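Local coordinates for PmbA-related protein (PDB 1VL4), which probably acts as a metallopeptidase of the PmbA/TldD type (peptidase family U62), at residues G226-P231 with I399-E404; Y235-R240 with E440-A445; V367-E372 with K390-E395; E384-A389 with D405-G410. All blocks are in the same frame, centred on the assembly; numbering follows the deposited sequence.

Contact 1. Residues G226-P231 with I399-E404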
# COMPACT_ATOMS: atom_id res chain seq x y z
N GLY A 226 -13.40 -26.78 18.16
CA GLY A 226 -14.50 -26.82 19.12
C GLY A 226 -14.87 -25.45 19.69
O GLY A 226 -15.51 -25.36 20.73
N SER A 227 -14.44 -24.39 19.03
CA SER A 227 -14.85 -23.06 19.42
C SER A 227 -16.37 -22.96 19.45
O SER A 227 -17.07 -23.69 18.77
CB SER A 227 -14.25 -22.00 18.51
OG SER A 227 -12.88 -21.81 18.79
N LYS A 228 -16.85 -22.07 20.32
CA LYS A 228 -18.26 -21.78 20.49
C LYS A 228 -18.31 -20.27 20.59
O LYS A 228 -17.34 -19.65 21.00
CB LYS A 228 -18.79 -22.41 21.77
CG LYS A 228 -18.53 -23.92 21.87
CD LYS A 228 -19.03 -24.52 23.18
CE LYS A 228 -20.55 -24.70 23.20
NZ LYS A 228 -21.06 -25.62 22.13
N THR A 229 -19.43 -19.66 20.25
CA THR A 229 -19.50 -18.21 20.43
C THR A 229 -20.02 -17.99 21.85
O THR A 229 -20.32 -18.96 22.55
CB THR A 229 -20.34 -17.47 19.32
OG1 THR A 229 -19.83 -16.14 19.13
CG2 THR A 229 -21.85 -17.46 19.67
N ILE A 230 -20.04 -16.75 22.31
CA ILE A 230 -20.53 -16.44 23.64
C ILE A 230 -21.51 -15.30 23.55
O ILE A 230 -21.56 -14.61 22.51
CB ILE A 230 -19.36 -16.07 24.62
CG1 ILE A 230 -18.72 -14.75 24.22
CG2 ILE A 230 -18.34 -17.20 24.71
CD1 ILE A 230 -17.69 -14.27 25.24
N PRO A 231 -22.30 -15.09 24.62
CA PRO A 231 -23.21 -13.97 24.63
C PRO A 231 -22.51 -12.63 24.63
O PRO A 231 -21.47 -12.43 25.30
CB PRO A 231 -24.04 -14.20 25.93
CG PRO A 231 -23.84 -15.63 26.29
CD PRO A 231 -22.44 -15.92 25.83
N ILE A 399 -8.38 -22.39 30.50
CA ILE A 399 -9.05 -22.23 29.20
C ILE A 399 -10.04 -23.39 29.06
O ILE A 399 -9.67 -24.55 29.26
CB ILE A 399 -8.04 -22.16 28.02
CG1 ILE A 399 -7.24 -20.84 28.10
CG2 ILE A 399 -8.73 -22.30 26.68
CD1 ILE A 399 -5.96 -20.90 27.37
N ALA A 400 -11.29 -23.07 28.81
CA ALA A 400 -12.29 -24.08 28.63
C ALA A 400 -12.45 -24.41 27.14
O ALA A 400 -12.48 -25.57 26.77
CB ALA A 400 -13.62 -23.63 29.21
N HIS A 401 -12.57 -23.38 26.30
CA HIS A 401 -12.84 -23.60 24.87
C HIS A 401 -12.63 -22.33 24.07
O HIS A 401 -12.74 -21.24 24.61
CB HIS A 401 -14.26 -24.13 24.62
CG HIS A 401 -15.36 -23.25 25.13
ND1 HIS A 401 -15.79 -22.11 24.47
CD2 HIS A 401 -16.15 -23.36 26.23
CE1 HIS A 401 -16.78 -21.56 25.15
NE2 HIS A 401 -17.02 -22.30 26.22
N GLY A 402 -12.31 -22.47 22.79
CA GLY A 402 -12.11 -21.33 21.93
C GLY A 402 -13.41 -20.58 21.71
O GLY A 402 -14.48 -21.11 21.91
N VAL A 403 -13.31 -19.31 21.34
CA VAL A 403 -14.49 -18.46 21.17
C VAL A 403 -14.61 -17.98 19.71
O VAL A 403 -13.74 -17.27 19.23
CB VAL A 403 -14.45 -17.25 22.15
CG1 VAL A 403 -15.62 -16.34 21.93
CG2 VAL A 403 -14.49 -17.76 23.58
N GLU A 404 -15.68 -18.40 19.06
CA GLU A 404 -16.02 -18.09 17.67
C GLU A 404 -16.62 -16.73 17.48
O GLU A 404 -17.48 -16.30 18.27
CB GLU A 404 -17.15 -19.00 17.19
CG GLU A 404 -16.80 -20.43 16.96
CD GLU A 404 -17.57 -20.98 15.82
OE1 GLU A 404 -17.27 -20.56 14.68
OE2 GLU A 404 -18.45 -21.84 16.05
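Lys228 N donates to Gly402 O at 3.0 Å where the loop after helix 210-223 runs past strand 398-404. The same carbonyl takes a second bond, from His401 ND1 to Gly402 O, also 3.0 Å and nearly straight (175°), with the oxygen in the imidazole plane. The two donors approach from opposite faces of the carbonyl, so they do not compete. His401 manages this because its CG stands between its own backbone N and carbonyl carbon (chi1 58°), which turns ND1 toward the carbonyl of the next residue. In return, Glu404 N binds Lys228 O at 2.8 Å. The two backbone bonds of Lys228 make a single beta bridge with Val403 on one side of the strand, whose other side pairs with strand 384-395 through a classic beta bulge, in which Trp393 is matched by two residues, Ala400 and His401. Thr229 OG1 adds a short bond of 2.5 Å to Glu404 O, whereas Ser227 OG turns to Leu224 O and Glu404 OE1 to Arg194. A side chain at Gly402 would collide with Ser227 OG, hence the glycine. Lys228 lays CD over the imidazole face, 4.1 Å from the centroid of His401. A leucine in place of His401 would remove both ring and donor, probably leaving Gly402 O with the Lys228 amide alone of these two and the lysine methylenes without their flat support. Beyond, Ile230 CG2 meets Val403 CG1 at 4.0 Å.

Contact 2. Residues Y235-R240 with E440-A445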
# COMPACT_ATOMS: atom_id res chain seq x y z
N TYR A 235 -16.95 -8.49 29.52
CA TYR A 235 -16.15 -9.49 30.24
C TYR A 235 -14.77 -8.98 30.59
O TYR A 235 -14.23 -8.15 29.88
CB TYR A 235 -15.96 -10.77 29.45
CG TYR A 235 -17.20 -11.47 29.03
CD1 TYR A 235 -17.80 -11.15 27.83
CD2 TYR A 235 -17.75 -12.48 29.78
CE1 TYR A 235 -18.95 -11.78 27.41
CE2 TYR A 235 -18.94 -13.12 29.36
CZ TYR A 235 -19.51 -12.75 28.16
OH TYR A 235 -20.65 -13.37 27.66
N PRO A 236 -14.18 -9.52 31.68
CA PRO A 236 -12.74 -9.31 31.88
C PRO A 236 -12.01 -9.94 30.68
O PRO A 236 -12.48 -10.96 30.14
CB PRO A 236 -12.43 -10.06 33.20
CG PRO A 236 -13.72 -10.51 33.75
CD PRO A 236 -14.78 -10.40 32.69
N VAL A 237 -10.94 -9.30 30.23
CA VAL A 237 -10.21 -9.75 29.06
C VAL A 237 -8.75 -9.90 29.38
O VAL A 237 -8.07 -8.93 29.78
CB VAL A 237 -10.41 -8.79 27.85
CG1 VAL A 237 -9.41 -9.12 26.73
CG2 VAL A 237 -11.85 -8.87 27.30
N LEU A 238 -8.24 -11.12 29.22
CA LEU A 238 -6.79 -11.32 29.25
C LEU A 238 -6.31 -11.19 27.79
O LEU A 238 -6.52 -12.08 26.97
CB LEU A 238 -6.45 -12.67 29.85
CG LEU A 238 -5.01 -13.20 29.80
CD1 LEU A 238 -4.02 -12.13 30.05
CD2 LEU A 238 -4.92 -14.36 30.84
N MET A 239 -5.74 -10.04 27.47
CA MET A 239 -5.26 -9.84 26.12
C MET A 239 -3.83 -10.32 25.97
O MET A 239 -2.88 -9.71 26.46
CB MET A 239 -5.42 -8.40 25.74
CG MET A 239 -4.91 -8.11 24.34
SD MET A 239 -5.63 -6.62 23.65
CE MET A 239 -7.34 -7.03 23.82
N ARG A 240 -3.66 -11.45 25.28
CA ARG A 240 -2.34 -11.99 25.07
C ARG A 240 -1.45 -10.98 24.33
O ARG A 240 -1.95 -10.16 23.56
CB ARG A 240 -2.37 -13.29 24.31
CG ARG A 240 -1.10 -14.13 24.45
CD ARG A 240 -1.23 -15.47 23.80
NE ARG A 240 -1.20 -15.35 22.35
CZ ARG A 240 -1.44 -16.35 21.52
NH1 ARG A 240 -1.41 -16.12 20.22
NH2 ARG A 240 -1.69 -17.57 21.98
N GLU A 440 -9.68 -5.14 33.09
CA GLU A 440 -10.80 -5.31 34.01
C GLU A 440 -12.10 -5.78 33.35
O GLU A 440 -12.80 -6.73 33.84
CB GLU A 440 -11.07 -4.01 34.75
CG GLU A 440 -12.18 -4.07 35.80
CD GLU A 440 -11.75 -4.64 37.15
OE1 GLU A 440 -10.78 -5.43 37.20
OE2 GLU A 440 -12.42 -4.30 38.16
N VAL A 441 -12.48 -5.06 32.31
CA VAL A 441 -13.64 -5.44 31.55
C VAL A 441 -13.57 -4.80 30.16
O VAL A 441 -13.09 -3.69 30.02
CB VAL A 441 -14.98 -5.10 32.32
CG1 VAL A 441 -15.17 -3.60 32.50
CG2 VAL A 441 -16.17 -5.67 31.63
N LEU A 442 -14.05 -5.51 29.15
CA LEU A 442 -14.14 -4.96 27.81
C LEU A 442 -15.45 -5.40 27.16
O LEU A 442 -16.00 -6.43 27.52
CB LEU A 442 -12.97 -5.48 27.00
CG LEU A 442 -12.29 -4.59 25.98
CD1 LEU A 442 -11.75 -3.28 26.59
CD2 LEU A 442 -11.16 -5.44 25.34
N ASP A 443 -15.94 -4.60 26.22
CA ASP A 443 -17.14 -4.95 25.45
C ASP A 443 -16.81 -6.00 24.41
O ASP A 443 -15.97 -5.78 23.55
CB ASP A 443 -17.73 -3.72 24.74
CG ASP A 443 -18.30 -2.70 25.70
OD1 ASP A 443 -17.66 -2.42 26.74
OD2 ASP A 443 -19.40 -2.20 25.43
N VAL A 444 -17.50 -7.13 24.50
CA VAL A 444 -17.37 -8.23 23.56
C VAL A 444 -18.75 -8.47 22.89
O VAL A 444 -19.80 -8.49 23.57
CB VAL A 444 -16.93 -9.51 24.30
CG1 VAL A 444 -16.73 -10.68 23.32
CG2 VAL A 444 -15.65 -9.25 25.12
N ALA A 445 -18.77 -8.66 21.57
CA ALA A 445 -20.02 -8.97 20.85
C ALA A 445 -19.98 -10.36 20.24
O ALA A 445 -18.94 -10.73 19.68
CB ALA A 445 -20.28 -7.95 19.79
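Glu440 meets Pro236 through its backbone: Glu440 O lies 3.2 Å from Pro236 CA, a CA-H...O contact that suits a proline, which has no amide proton to offer. The acidic side chain itself points away. At Val441 the strand draws close to Tyr235, with Val441 CA 3.2 Å from Tyr235 O; Val441 CG2, anti to its backbone N, lies alongside the Tyr235 backbone. Leu442 then makes the one antiparallel hydrogen-bonded pair of the contact, Leu442 N to Tyr235 O at 2.7 Å and Tyr235 N to Leu442 O at 3.0 Å. Its aliphatic side chain suits the buried face, where Leu442 CB rests 3.6 Å from Val237 CG2 and CD2 touches Met239 CE more distantly. Two residues on, Val444 CG2 comes up to the edge of the Tyr235 ring, near its plane and 3.9 Å from CD1. This beta-branched residue meets the tyrosine at about a right angle; the phenol OH is held by Pro231 O, and the ring also meets that of Trp393. The strand directions differ by 101°, so pairing cannot run on at full length: beyond the corner at Glu440, Val237 and Met239 bond instead to Val439 and Val437. After the corner, strand 437-444 lies between 233-239 and 406-411, and the pairings close on themselves through 384-395 and 365-372, consistent with a curled, barrel-like mixed sheet.

Contact 3. Residues V367-E372 with K390-E395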
# COMPACT_ATOMS: atom_id res chain seq x y z
N VAL A 367 -10.00 -14.71 26.95
CA VAL A 367 -8.63 -14.52 26.50
C VAL A 367 -8.70 -14.12 25.01
O VAL A 367 -9.32 -14.80 24.22
CB VAL A 367 -7.78 -15.79 26.66
CG1 VAL A 367 -6.42 -15.65 25.92
CG2 VAL A 367 -7.57 -16.12 28.15
N ILE A 368 -8.09 -13.00 24.65
CA ILE A 368 -8.00 -12.61 23.26
C ILE A 368 -6.56 -12.74 22.82
O ILE A 368 -5.66 -12.11 23.39
CB ILE A 368 -8.62 -11.21 23.02
CG1 ILE A 368 -10.14 -11.38 22.94
CG2 ILE A 368 -8.11 -10.53 21.71
CD1 ILE A 368 -10.85 -10.21 23.36
N THR A 369 -6.36 -13.58 21.81
CA THR A 369 -5.03 -13.94 21.31
C THR A 369 -4.64 -13.22 20.02
O THR A 369 -3.46 -13.06 19.77
CB THR A 369 -4.91 -15.44 21.02
OG1 THR A 369 -5.98 -15.83 20.14
CG2 THR A 369 -4.98 -16.24 22.33
N GLU A 370 -5.62 -12.82 19.22
CA GLU A 370 -5.36 -12.08 17.99
C GLU A 370 -6.51 -11.12 17.72
O GLU A 370 -7.67 -11.41 18.06
CB GLU A 370 -5.22 -13.04 16.79
CG GLU A 370 -4.23 -14.23 17.02
CD GLU A 370 -2.78 -13.79 17.07
OE1 GLU A 370 -2.49 -12.61 16.73
OE2 GLU A 370 -1.93 -14.64 17.46
N VAL A 371 -6.17 -9.97 17.14
CA VAL A 371 -7.16 -9.02 16.59
C VAL A 371 -6.94 -8.78 15.08
O VAL A 371 -5.85 -8.89 14.57
CB VAL A 371 -7.13 -7.67 17.34
CG1 VAL A 371 -7.70 -7.81 18.74
CG2 VAL A 371 -5.70 -7.10 17.42
N GLU A 372 -8.00 -8.45 14.36
CA GLU A 372 -7.94 -8.29 12.91
C GLU A 372 -8.72 -7.05 12.53
O GLU A 372 -9.73 -6.71 13.19
CB GLU A 372 -8.56 -9.52 12.21
CG GLU A 372 -7.69 -10.80 12.28
CD GLU A 372 -8.09 -11.83 13.36
OE1 GLU A 372 -9.28 -11.97 13.70
OE2 GLU A 372 -7.18 -12.53 13.86
N LYS A 390 -9.93 -13.21 17.96
CA LYS A 390 -9.87 -14.65 18.27
C LYS A 390 -9.49 -14.78 19.75
O LYS A 390 -8.70 -14.00 20.26
CB LYS A 390 -8.74 -15.31 17.46
CG LYS A 390 -9.08 -15.65 15.99
CD LYS A 390 -7.78 -15.98 15.24
CE LYS A 390 -8.00 -16.94 14.09
NZ LYS A 390 -8.66 -16.29 12.90
N GLY A 391 -10.02 -15.80 20.40
CA GLY A 391 -9.69 -16.06 21.79
C GLY A 391 -10.39 -17.30 22.35
O GLY A 391 -10.83 -18.18 21.59
N TYR A 392 -10.50 -17.32 23.69
CA TYR A 392 -10.91 -18.49 24.46
C TYR A 392 -11.79 -18.03 25.61
O TYR A 392 -11.68 -16.87 26.04
CB TYR A 392 -9.65 -19.18 25.03
CG TYR A 392 -8.70 -19.63 23.95
CD1 TYR A 392 -7.84 -18.72 23.35
CD2 TYR A 392 -8.72 -20.94 23.45
CE1 TYR A 392 -7.01 -19.10 22.31
CE2 TYR A 392 -7.86 -21.34 22.40
CZ TYR A 392 -7.01 -20.40 21.84
OH TYR A 392 -6.14 -20.72 20.81
N TRP A 393 -12.61 -18.94 26.13
CA TRP A 393 -13.36 -18.77 27.36
C TRP A 393 -12.56 -19.46 28.49
O TRP A 393 -12.03 -20.56 28.31
CB TRP A 393 -14.76 -19.40 27.26
CG TRP A 393 -15.54 -19.24 28.52
CD1 TRP A 393 -15.87 -20.21 29.42
CD2 TRP A 393 -16.03 -18.00 29.07
NE1 TRP A 393 -16.55 -19.66 30.48
CE2 TRP A 393 -16.63 -18.30 30.30
CE3 TRP A 393 -15.98 -16.67 28.65
CZ2 TRP A 393 -17.23 -17.32 31.09
CZ3 TRP A 393 -16.57 -15.71 29.44
CH2 TRP A 393 -17.18 -16.03 30.63
N VAL A 394 -12.48 -18.79 29.64
CA VAL A 394 -11.78 -19.30 30.79
C VAL A 394 -12.80 -19.45 31.90
O VAL A 394 -13.59 -18.57 32.14
CB VAL A 394 -10.69 -18.30 31.24
CG1 VAL A 394 -10.00 -18.75 32.53
CG2 VAL A 394 -9.68 -18.10 30.13
N GLU A 395 -12.82 -20.60 32.54
CA GLU A 395 -13.51 -20.77 33.82
C GLU A 395 -12.60 -21.49 34.80
O GLU A 395 -11.84 -22.38 34.44
CB GLU A 395 -14.87 -21.46 33.69
CG GLU A 395 -15.08 -22.21 32.41
CD GLU A 395 -16.48 -22.79 32.29
OE1 GLU A 395 -17.41 -22.27 32.96
OE2 GLU A 395 -16.65 -23.76 31.50
O HOH W 1 -4.92 -18.59 19.14
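Two residues, Thr369 and Glu370, stand opposite the single Lys390, which makes a classic beta bulge in the antiparallel pairing of strands 365-372 and 384-395. Backbone bonds hold it: Thr369 N reaches Lys390 O at 2.8 Å and Lys390 N reaches Glu370 O at 2.9 Å, while a weak bond from Glu370 N also points at Lys390 O. Before the bulge the register is regular, with Val367 N bound to Tyr392 O at 2.9 Å. Gly391 fits between because a CB there would press on Ile368 CA. Apolar contacts line the buried side, where Val367 CG2 meets Val394 CG2 at 3.5 Å and helix 355-362 covers both valines. Thr369 CG2, anti to its carbonyl carbon, touches the Tyr392 ring at its edge, 3.5 Å from CE1. Charge plays a looser part: Glu372 OE2 and Lys390 NZ are 4.2 Å apart, beyond a salt bridge, and the amine bonds to Ser195 OG, whereas Glu370 pairs with Arg240. Threonine and tyrosine suit this place by joining apolar surface to hydroxyls, and a water bridges them, 3.1 Å from Thr369 OG1 and 3.0 Å from Tyr392 OH, which also bonds to Ser223 OG.

Contact 4. Residues E384-A389 with D405-G410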
# COMPACT_ATOMS: atom_id res chain seq x y z
N GLU A 384 -11.36 5.17 19.45
CA GLU A 384 -12.34 4.11 19.33
C GLU A 384 -11.85 3.02 18.41
O GLU A 384 -11.19 3.28 17.40
CB GLU A 384 -13.67 4.65 18.80
CG GLU A 384 -14.35 5.64 19.69
CD GLU A 384 -14.75 5.04 21.01
OE1 GLU A 384 -15.35 3.94 21.03
OE2 GLU A 384 -14.46 5.69 22.03
N PHE A 385 -12.16 1.77 18.81
CA PHE A 385 -11.88 0.60 18.01
C PHE A 385 -13.07 -0.32 18.08
O PHE A 385 -13.84 -0.28 19.05
CB PHE A 385 -10.56 -0.12 18.44
CG PHE A 385 -10.60 -0.75 19.84
CD1 PHE A 385 -11.12 -2.04 20.04
CD2 PHE A 385 -10.12 -0.07 20.95
CE1 PHE A 385 -11.17 -2.61 21.29
CE2 PHE A 385 -10.17 -0.64 22.21
CZ PHE A 385 -10.69 -1.90 22.38
N SER A 386 -13.22 -1.11 17.02
CA SER A 386 -14.19 -2.20 16.89
C SER A 386 -13.58 -3.23 15.94
O SER A 386 -13.39 -2.99 14.75
CB SER A 386 -15.50 -1.71 16.31
OG SER A 386 -16.37 -2.80 16.15
N LEU A 387 -13.23 -4.38 16.48
CA LEU A 387 -12.27 -5.26 15.85
C LEU A 387 -12.73 -6.69 15.99
O LEU A 387 -13.15 -7.12 17.08
CB LEU A 387 -10.89 -5.12 16.52
CG LEU A 387 -10.16 -3.78 16.39
CD1 LEU A 387 -8.98 -3.75 17.34
CD2 LEU A 387 -9.72 -3.49 14.95
N PHE A 388 -12.64 -7.43 14.89
CA PHE A 388 -12.80 -8.87 14.95
C PHE A 388 -11.65 -9.44 15.76
O PHE A 388 -10.56 -8.89 15.78
CB PHE A 388 -12.78 -9.49 13.56
CG PHE A 388 -13.91 -9.07 12.70
CD1 PHE A 388 -13.84 -7.91 11.95
CD2 PHE A 388 -15.03 -9.86 12.59
CE1 PHE A 388 -14.89 -7.53 11.13
CE2 PHE A 388 -16.07 -9.49 11.77
CZ PHE A 388 -15.99 -8.32 11.04
N ALA A 389 -11.91 -10.54 16.46
CA ALA A 389 -10.91 -11.09 17.38
C ALA A 389 -11.02 -12.61 17.49
O ALA A 389 -12.04 -13.21 17.10
CB ALA A 389 -11.05 -10.43 18.77
N ASP A 405 -16.26 -16.11 16.36
CA ASP A 405 -17.06 -15.04 15.81
C ASP A 405 -17.29 -13.97 16.84
O ASP A 405 -18.43 -13.67 17.20
CB ASP A 405 -18.40 -15.60 15.33
CG ASP A 405 -18.24 -16.63 14.23
OD1 ASP A 405 -17.43 -16.40 13.30
OD2 ASP A 405 -18.96 -17.65 14.29
N ILE A 406 -16.21 -13.43 17.39
CA ILE A 406 -16.37 -12.34 18.33
C ILE A 406 -15.74 -11.05 17.84
O ILE A 406 -14.77 -11.05 17.09
CB ILE A 406 -15.86 -12.70 19.74
CG1 ILE A 406 -14.44 -13.25 19.69
CG2 ILE A 406 -16.84 -13.67 20.39
CD1 ILE A 406 -13.70 -13.08 21.00
N THR A 407 -16.35 -9.96 18.27
CA THR A 407 -15.85 -8.63 18.07
C THR A 407 -15.59 -8.01 19.44
O THR A 407 -16.37 -8.17 20.38
CB THR A 407 -16.88 -7.78 17.29
OG1 THR A 407 -16.94 -8.25 15.94
CG2 THR A 407 -16.49 -6.29 17.28
N ILE A 408 -14.47 -7.31 19.55
CA ILE A 408 -14.24 -6.48 20.70
C ILE A 408 -14.30 -5.05 20.28
O ILE A 408 -13.91 -4.70 19.15
CB ILE A 408 -12.89 -6.78 21.39
CG1 ILE A 408 -11.73 -6.65 20.41
CG2 ILE A 408 -12.91 -8.18 22.04
CD1 ILE A 408 -10.41 -6.68 21.10
N SER A 409 -14.78 -4.22 21.20
CA SER A 409 -14.83 -2.79 20.98
C SER A 409 -14.58 -2.02 22.27
O SER A 409 -14.76 -2.53 23.37
CB SER A 409 -16.19 -2.42 20.42
OG SER A 409 -17.16 -2.62 21.40
N GLY A 410 -14.13 -0.79 22.12
CA GLY A 410 -13.94 0.11 23.22
C GLY A 410 -13.18 1.31 22.73
O GLY A 410 -13.16 1.60 21.53
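Phe385 holds CG between its backbone N and carbonyl carbon (chi1 67°), a torsion that swings the ring across onto strand 406-411. Ile408 places CG1 likewise (chi1 56°), and its CD1 comes within 4.1 Å of Phe385 CE1. The phenyl face lies on Gly410, whose CA stands 4.2 Å from the ring centroid of Phe385, 22° off the normal, and whose amide N sits above the rim. Glycine suits the spot because a CB here would come tight against the ring. A serine in place of Phe385 would strip this cover from the Gly410 backbone and is likely to open a gap beside Ile408 CD1 and Met250. Farther along the buried face the small Ala389 lets its CB settle 4.2 Å from Ile408 CG1, while Ile408 goes on to pack against Ile368 and Val371. The other face is more polar: Thr407 CG2 lies 3.7 Å from Ser386 OG, and Thr407 OG1 stands over one face of the Phe388 ring. Backbone bonds fix the register, with Leu387 N to Ile408 O and Ile408 N to Leu387 O both 2.8 Å and nearly in line with the carbonyls, and Phe385 N to Gly410 O at 2.9 Å. Hydrogen-bonded and non-hydrogen-bonded pairs alternate here, as in a regular antiparallel pairing of twisted strands, one face buried in the core of the C-terminal domain and the other toward solvent.

In the fold
From the N terminus, the chain first builds the long-stranded sheet and helix 210-223, then enters contact 1, whose loop closes far ahead on strand 398-404. Contact 2 starts next, on strand 233-239, and closes last, at the C terminus; it therefore crosses contact 1. Contact 3, between strands 365-372 and 384-395, is a short return nested inside both. Contact 4 starts on strand 384-395 before contact 3 has closed and ends on strand 406-411; it crosses contacts 1 and 3 and nests within contact 2. All four reach one curled mixed sheet, contact 1 by laying a loop against its strand 398-404; backbone bonds join Leu238 to Ile368, Glu372 to Phe388 and Ala445 to Thr407.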